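4-alpha-glucanotransferase (PDB 6M6T) is an amylomaltase, an enzyme of the 4-alpha-glucanotransferase family in the TIM-barrel clan, modelled here with glycans bound in two pockets. Local coordinates at residues G210-G215 with M289-R294; I167-E172 with R239-L244. One frame throughout, in Å; residues are numbered along the deposited sequence.

Contact 1: G210-G215 with M289-R294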
# COMPACT_ATOMS: atom_id res chain seq x y z
N GLY A 210 -11.50 8.92 16.91
CA GLY A 210 -11.63 9.90 15.84
C GLY A 210 -10.59 9.83 14.73
O GLY A 210 -10.61 10.69 13.84
N ILE A 211 -9.71 8.83 14.74
CA ILE A 211 -8.67 8.66 13.72
C ILE A 211 -9.18 7.72 12.63
O ILE A 211 -9.60 6.60 12.91
CB ILE A 211 -7.37 8.12 14.34
CG1 ILE A 211 -6.71 9.22 15.16
CG2 ILE A 211 -6.41 7.62 13.24
CD1 ILE A 211 -6.71 10.56 14.43
N GLN A 212 -9.11 8.18 11.37
CA GLN A 212 -9.57 7.42 10.21
C GLN A 212 -8.39 6.95 9.36
O GLN A 212 -7.41 7.69 9.18
CB GLN A 212 -10.52 8.26 9.38
CG GLN A 212 -11.70 8.82 10.15
CD GLN A 212 -13.02 8.45 9.51
OE1 GLN A 212 -13.34 8.92 8.41
NE2 GLN A 212 -13.78 7.59 10.18
N ILE A 213 -8.51 5.73 8.80
CA ILE A 213 -7.44 5.07 8.04
C ILE A 213 -7.69 5.20 6.54
O ILE A 213 -8.75 4.80 6.03
CB ILE A 213 -7.32 3.59 8.43
CG1 ILE A 213 -7.02 3.45 9.92
CG2 ILE A 213 -6.25 2.89 7.58
CD1 ILE A 213 -5.70 4.08 10.31
N ILE A 214 -6.70 5.72 5.82
CA ILE A 214 -6.69 5.68 4.36
C ILE A 214 -5.86 4.47 3.93
O ILE A 214 -4.63 4.49 4.01
CB ILE A 214 -6.13 6.97 3.75
CG1 ILE A 214 -6.68 8.21 4.44
CG2 ILE A 214 -6.43 7.02 2.29
CD1 ILE A 214 -5.76 9.41 4.25
N GLY A 215 -6.55 3.44 3.47
CA GLY A 215 -5.88 2.31 2.85
C GLY A 215 -5.57 2.51 1.37
O GLY A 215 -6.16 3.33 0.67
N MET A 289 -12.08 -2.86 4.87
CA MET A 289 -10.75 -2.89 5.47
C MET A 289 -10.35 -1.52 5.99
O MET A 289 -9.53 -1.43 6.91
CB MET A 289 -9.72 -3.39 4.45
CG MET A 289 -9.47 -4.90 4.49
SD MET A 289 -8.66 -5.53 5.99
CE MET A 289 -7.17 -4.51 6.10
N TYR A 290 -10.92 -0.46 5.45
CA TYR A 290 -10.43 0.88 5.72
C TYR A 290 -11.60 1.81 5.99
O TYR A 290 -12.77 1.39 6.03
CB TYR A 290 -9.57 1.37 4.55
CG TYR A 290 -8.51 0.36 4.17
CD1 TYR A 290 -7.54 -0.04 5.10
CD2 TYR A 290 -8.49 -0.21 2.92
CE1 TYR A 290 -6.56 -0.96 4.76
CE2 TYR A 290 -7.52 -1.15 2.58
CZ TYR A 290 -6.56 -1.51 3.50
OH TYR A 290 -5.60 -2.43 3.14
N ASP A 291 -11.27 3.07 6.22
CA ASP A 291 -12.25 4.14 6.30
C ASP A 291 -12.27 4.98 5.02
O ASP A 291 -13.33 5.50 4.62
CB ASP A 291 -11.96 5.05 7.50
CG ASP A 291 -11.77 4.27 8.82
OD1 ASP A 291 -12.75 3.67 9.32
OD2 ASP A 291 -10.65 4.28 9.37
N TYR A 292 -11.13 5.10 4.35
CA TYR A 292 -11.02 5.80 3.08
C TYR A 292 -10.10 4.97 2.19
O TYR A 292 -8.97 4.69 2.58
CB TYR A 292 -10.46 7.22 3.26
CG TYR A 292 -11.51 8.27 3.49
CD1 TYR A 292 -12.10 8.43 4.73
CD2 TYR A 292 -11.94 9.09 2.46
CE1 TYR A 292 -13.07 9.37 4.95
CE2 TYR A 292 -12.92 10.05 2.66
CZ TYR A 292 -13.48 10.18 3.91
OH TYR A 292 -14.46 11.13 4.11
N LEU A 293 -10.57 4.62 1.00
CA LEU A 293 -9.78 3.81 0.08
C LEU A 293 -9.15 4.69 -0.99
O LEU A 293 -9.81 5.54 -1.58
CB LEU A 293 -10.65 2.74 -0.58
CG LEU A 293 -9.91 1.66 -1.37
CD1 LEU A 293 -9.30 0.60 -0.43
CD2 LEU A 293 -10.84 1.03 -2.41
N ARG A 294 -7.87 4.44 -1.25
CA ARG A 294 -7.07 5.18 -2.21
C ARG A 294 -6.73 4.23 -3.35
O ARG A 294 -5.90 3.33 -3.17
CB ARG A 294 -5.82 5.72 -1.54
CG ARG A 294 -4.80 6.30 -2.48
CD ARG A 294 -3.40 5.82 -2.12
NE ARG A 294 -2.35 6.76 -2.51
CZ ARG A 294 -1.38 6.48 -3.39
NH1 ARG A 294 -0.47 7.42 -3.66
NH2 ARG A 294 -1.32 5.29 -3.98
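Gln212 and Asp291 meet at the start of two adjoining parallel strands, 212-217 and 292-295, the third and fourth of the TIM barrel. The flat Gln212 amide stacks on the Asp291 carboxylate, their planes 12° apart. The amide oxygen also meets Tyr292: Gln212 OE1 lies in the plane of the tyrosine ring, at its edge, 3.5 Å from Tyr292 CE1. Phe43 of strand 43-45 packs edge-to-face with the same tyrosine. Ile213 N donates to Asp291 OD2 at 2.6 Å, the oxygen using its anti lone pair, so a carboxylate takes the place of a main-chain acceptor just before strand 292-295 begins. Asp291 CG, anti to its own carbonyl carbon (chi1 -51°), is turned to reach that N-H. Ile213 O in turn accepts two N-H groups, from Asp291 N at 3.1 Å, in the carbonyl plane, and from Tyr292 N at 2.9 Å. Buried Ile214 is a branched, apolar residue well matched to a strand; its CG1 packs on Tyr292 CB at 4.1 Å. Gly215 N makes a weak bond to Tyr292 O, whereas Gly215 O takes a firmer one from Arg294 N, 2.8 Å away. The guanidinium of Arg294 forms a salt bridge with Asp216, and its side chain lies about 5 Å from bound 1,5-anhydro-D-glucitol, so the strand pair leads to a glycan pocket. Having no side chain, Gly215 lets the Tyr290 ring lie flat against the strand: Gly215 CA sits over the ring face, 3.5 Å from its centroid and 9° off the normal, a CH-pi contact, with Met289 CB over the opposite face.

Contact 2: I167-E172 with R239-L244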
# COMPACT_ATOMS: atom_id res chain seq x y z
N ILE A 167 -1.04 -26.64 -11.87
CA ILE A 167 -0.98 -25.26 -12.36
C ILE A 167 -2.33 -24.82 -12.92
O ILE A 167 -2.73 -23.66 -12.78
CB ILE A 167 0.16 -25.12 -13.37
CG1 ILE A 167 1.46 -24.75 -12.64
CG2 ILE A 167 -0.18 -24.12 -14.45
CD1 ILE A 167 2.70 -24.84 -13.48
N ARG A 168 -3.08 -25.74 -13.53
CA ARG A 168 -4.40 -25.42 -14.05
C ARG A 168 -5.50 -26.15 -13.29
O ARG A 168 -6.56 -26.45 -13.86
CB ARG A 168 -4.48 -25.71 -15.54
CG ARG A 168 -3.70 -26.94 -15.95
CD ARG A 168 -3.75 -27.16 -17.44
NE ARG A 168 -3.06 -28.38 -17.80
CZ ARG A 168 -1.74 -28.46 -17.94
NH1 ARG A 168 -0.99 -27.38 -17.75
NH2 ARG A 168 -1.18 -29.62 -18.28
N ARG A 169 -5.26 -26.45 -12.01
CA ARG A 169 -6.29 -26.89 -11.05
C ARG A 169 -7.20 -27.98 -11.62
O ARG A 169 -8.42 -27.82 -11.71
CB ARG A 169 -7.13 -25.70 -10.57
CG ARG A 169 -6.53 -24.33 -10.80
CD ARG A 169 -7.45 -23.28 -10.24
NE ARG A 169 -7.31 -23.22 -8.79
CZ ARG A 169 -8.20 -23.71 -7.92
NH1 ARG A 169 -9.32 -24.29 -8.37
NH2 ARG A 169 -7.97 -23.61 -6.61
N GLU A 170 -6.61 -29.12 -11.97
CA GLU A 170 -7.43 -30.28 -12.32
C GLU A 170 -7.86 -30.97 -11.03
O GLU A 170 -7.02 -31.26 -10.18
CB GLU A 170 -6.66 -31.24 -13.24
CG GLU A 170 -5.79 -30.57 -14.33
CD GLU A 170 -6.58 -29.76 -15.39
OE1 GLU A 170 -7.84 -29.83 -15.41
OE2 GLU A 170 -5.94 -29.07 -16.22
N GLU A 171 -9.16 -31.22 -10.89
CA GLU A 171 -9.72 -31.42 -9.55
C GLU A 171 -9.17 -32.66 -8.86
O GLU A 171 -9.19 -32.72 -7.62
CB GLU A 171 -11.25 -31.47 -9.62
CG GLU A 171 -11.93 -30.06 -9.77
CD GLU A 171 -11.98 -29.23 -8.46
OE1 GLU A 171 -12.58 -28.12 -8.47
OE2 GLU A 171 -11.42 -29.68 -7.43
N GLU A 172 -8.64 -33.63 -9.60
CA GLU A 172 -7.98 -34.76 -8.96
C GLU A 172 -6.64 -34.34 -8.36
O GLU A 172 -6.31 -34.70 -7.22
CB GLU A 172 -7.82 -35.90 -9.97
CG GLU A 172 -9.05 -36.84 -10.06
CD GLU A 172 -9.36 -37.37 -11.47
OE1 GLU A 172 -9.78 -38.54 -11.61
OE2 GLU A 172 -9.19 -36.60 -12.45
N ARG A 239 -2.15 -20.80 -22.03
CA ARG A 239 -2.55 -22.07 -21.43
C ARG A 239 -1.68 -22.44 -20.23
O ARG A 239 -2.18 -23.06 -19.29
CB ARG A 239 -2.50 -23.18 -22.48
CG ARG A 239 -3.75 -23.27 -23.34
CD ARG A 239 -3.47 -23.96 -24.68
NE ARG A 239 -2.82 -23.07 -25.64
CZ ARG A 239 -3.44 -22.45 -26.64
NH1 ARG A 239 -4.75 -22.62 -26.81
NH2 ARG A 239 -2.77 -21.66 -27.47
N ASP A 240 -0.39 -22.08 -20.24
CA ASP A 240 0.44 -22.30 -19.06
C ASP A 240 0.58 -21.04 -18.20
O ASP A 240 1.61 -20.82 -17.55
CB ASP A 240 1.80 -22.89 -19.45
CG ASP A 240 1.89 -24.41 -19.17
OD1 ASP A 240 0.97 -24.95 -18.49
OD2 ASP A 240 2.87 -25.07 -19.61
N LYS A 241 -0.45 -20.18 -18.24
CA LYS A 241 -0.69 -19.09 -17.29
C LYS A 241 0.47 -18.10 -17.19
O LYS A 241 0.76 -17.55 -16.12
CB LYS A 241 -1.05 -19.64 -15.90
CG LYS A 241 -2.55 -19.71 -15.69
CD LYS A 241 -2.96 -20.67 -14.58
CE LYS A 241 -4.48 -20.82 -14.57
NZ LYS A 241 -4.94 -21.96 -13.73
N GLN A 242 1.11 -17.81 -18.34
CA GLN A 242 2.12 -16.76 -18.32
C GLN A 242 1.61 -15.53 -19.05
O GLN A 242 0.83 -15.62 -20.01
CB GLN A 242 3.43 -17.23 -18.96
CG GLN A 242 3.70 -18.69 -18.66
CD GLN A 242 5.14 -18.95 -18.29
OE1 GLN A 242 5.96 -18.03 -18.24
NE2 GLN A 242 5.45 -20.22 -18.03
N PRO A 243 2.02 -14.34 -18.59
CA PRO A 243 1.43 -13.10 -19.12
C PRO A 243 1.76 -12.89 -20.60
O PRO A 243 2.92 -12.92 -21.00
CB PRO A 243 2.07 -12.02 -18.24
CG PRO A 243 2.60 -12.74 -17.06
CD PRO A 243 2.98 -14.09 -17.50
N LEU A 244 0.70 -12.68 -21.40
CA LEU A 244 0.87 -12.27 -22.79
C LEU A 244 1.52 -10.90 -22.88
O LEU A 244 2.53 -10.72 -23.58
CB LEU A 244 -0.48 -12.25 -23.52
CG LEU A 244 -1.31 -13.52 -23.68
CD1 LEU A 244 -2.53 -13.29 -24.59
CD2 LEU A 244 -0.43 -14.67 -24.17
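Nearly straight torsions beyond CG (chi3 -172°, chi4 167°) carry the ammonium group of Lys241 to the carbonyl of Ile167, while Arg168 CG, lodged between its own N and carbonyl carbon, starts an extended chain that takes the guanidinium to Asp240. The two side chains join the loop 239-244 to a helix end, that of helix 164-167, which finishes in a Schellman motif with Arg169 at the C-prime position in a positive-phi conformation. Lys241 NZ donates to Ile167 O at 2.9 Å, in the carbonyl plane and on a lone pair. A long, positively charged residue suits this place, because it can span from the loop and its charge probably favours the carbonyl end of the helix. A second carbonyl, Trp229 O, also accepts from the same nitrogen, so the buried ammonium is gripped by main-chain oxygens on two parts of the chain. The lysine's apolar stem is useful as well: Ile167 CG2 lies 4.4 Å from Lys241 CD, and the isoleucine packs on Trp161 too. Arg169 meets Trp229 as well, by a cation-pi contact with its ring, whereas Lys241 uses the main-chain oxygen of the same residue. Nearer the surface, Arg168 bridges two acids in a salt-bridge network. Within its own segment, Arg168 NE faces Glu170 OE2 at 3.4 Å; Glu170 occupies the N-cap position of helix 171-180. Across the contact the guanidinium and the Asp240 carboxylate are inclined by 35° to one another, and Asp240 OD1 comes to the guanidinium edge near its plane, 3.2 Å from Arg168 NH1.

Read from the N terminus, the chain first passes 167-172, at the turn between helices 164-167 and 171-180, then runs through the long helix 182-208 into 210-215 on barrel strand 212-217. Contact 2 closes first, when the loop 239-244 returns to the helix turn after 66 intervening residues; contact 1 closes later, when strand 292-295 comes alongside the earlier strand. The segments alternate, so the two loops cross. The contacts do not touch: their centres lie 36 Å apart and their nearest atoms about 22 Å. Contact 1 joins neighbouring strands of the barrel wall, whereas contact 2 ties peripheral helices to the loop leading into strand 245-249 of the antiparallel sheet.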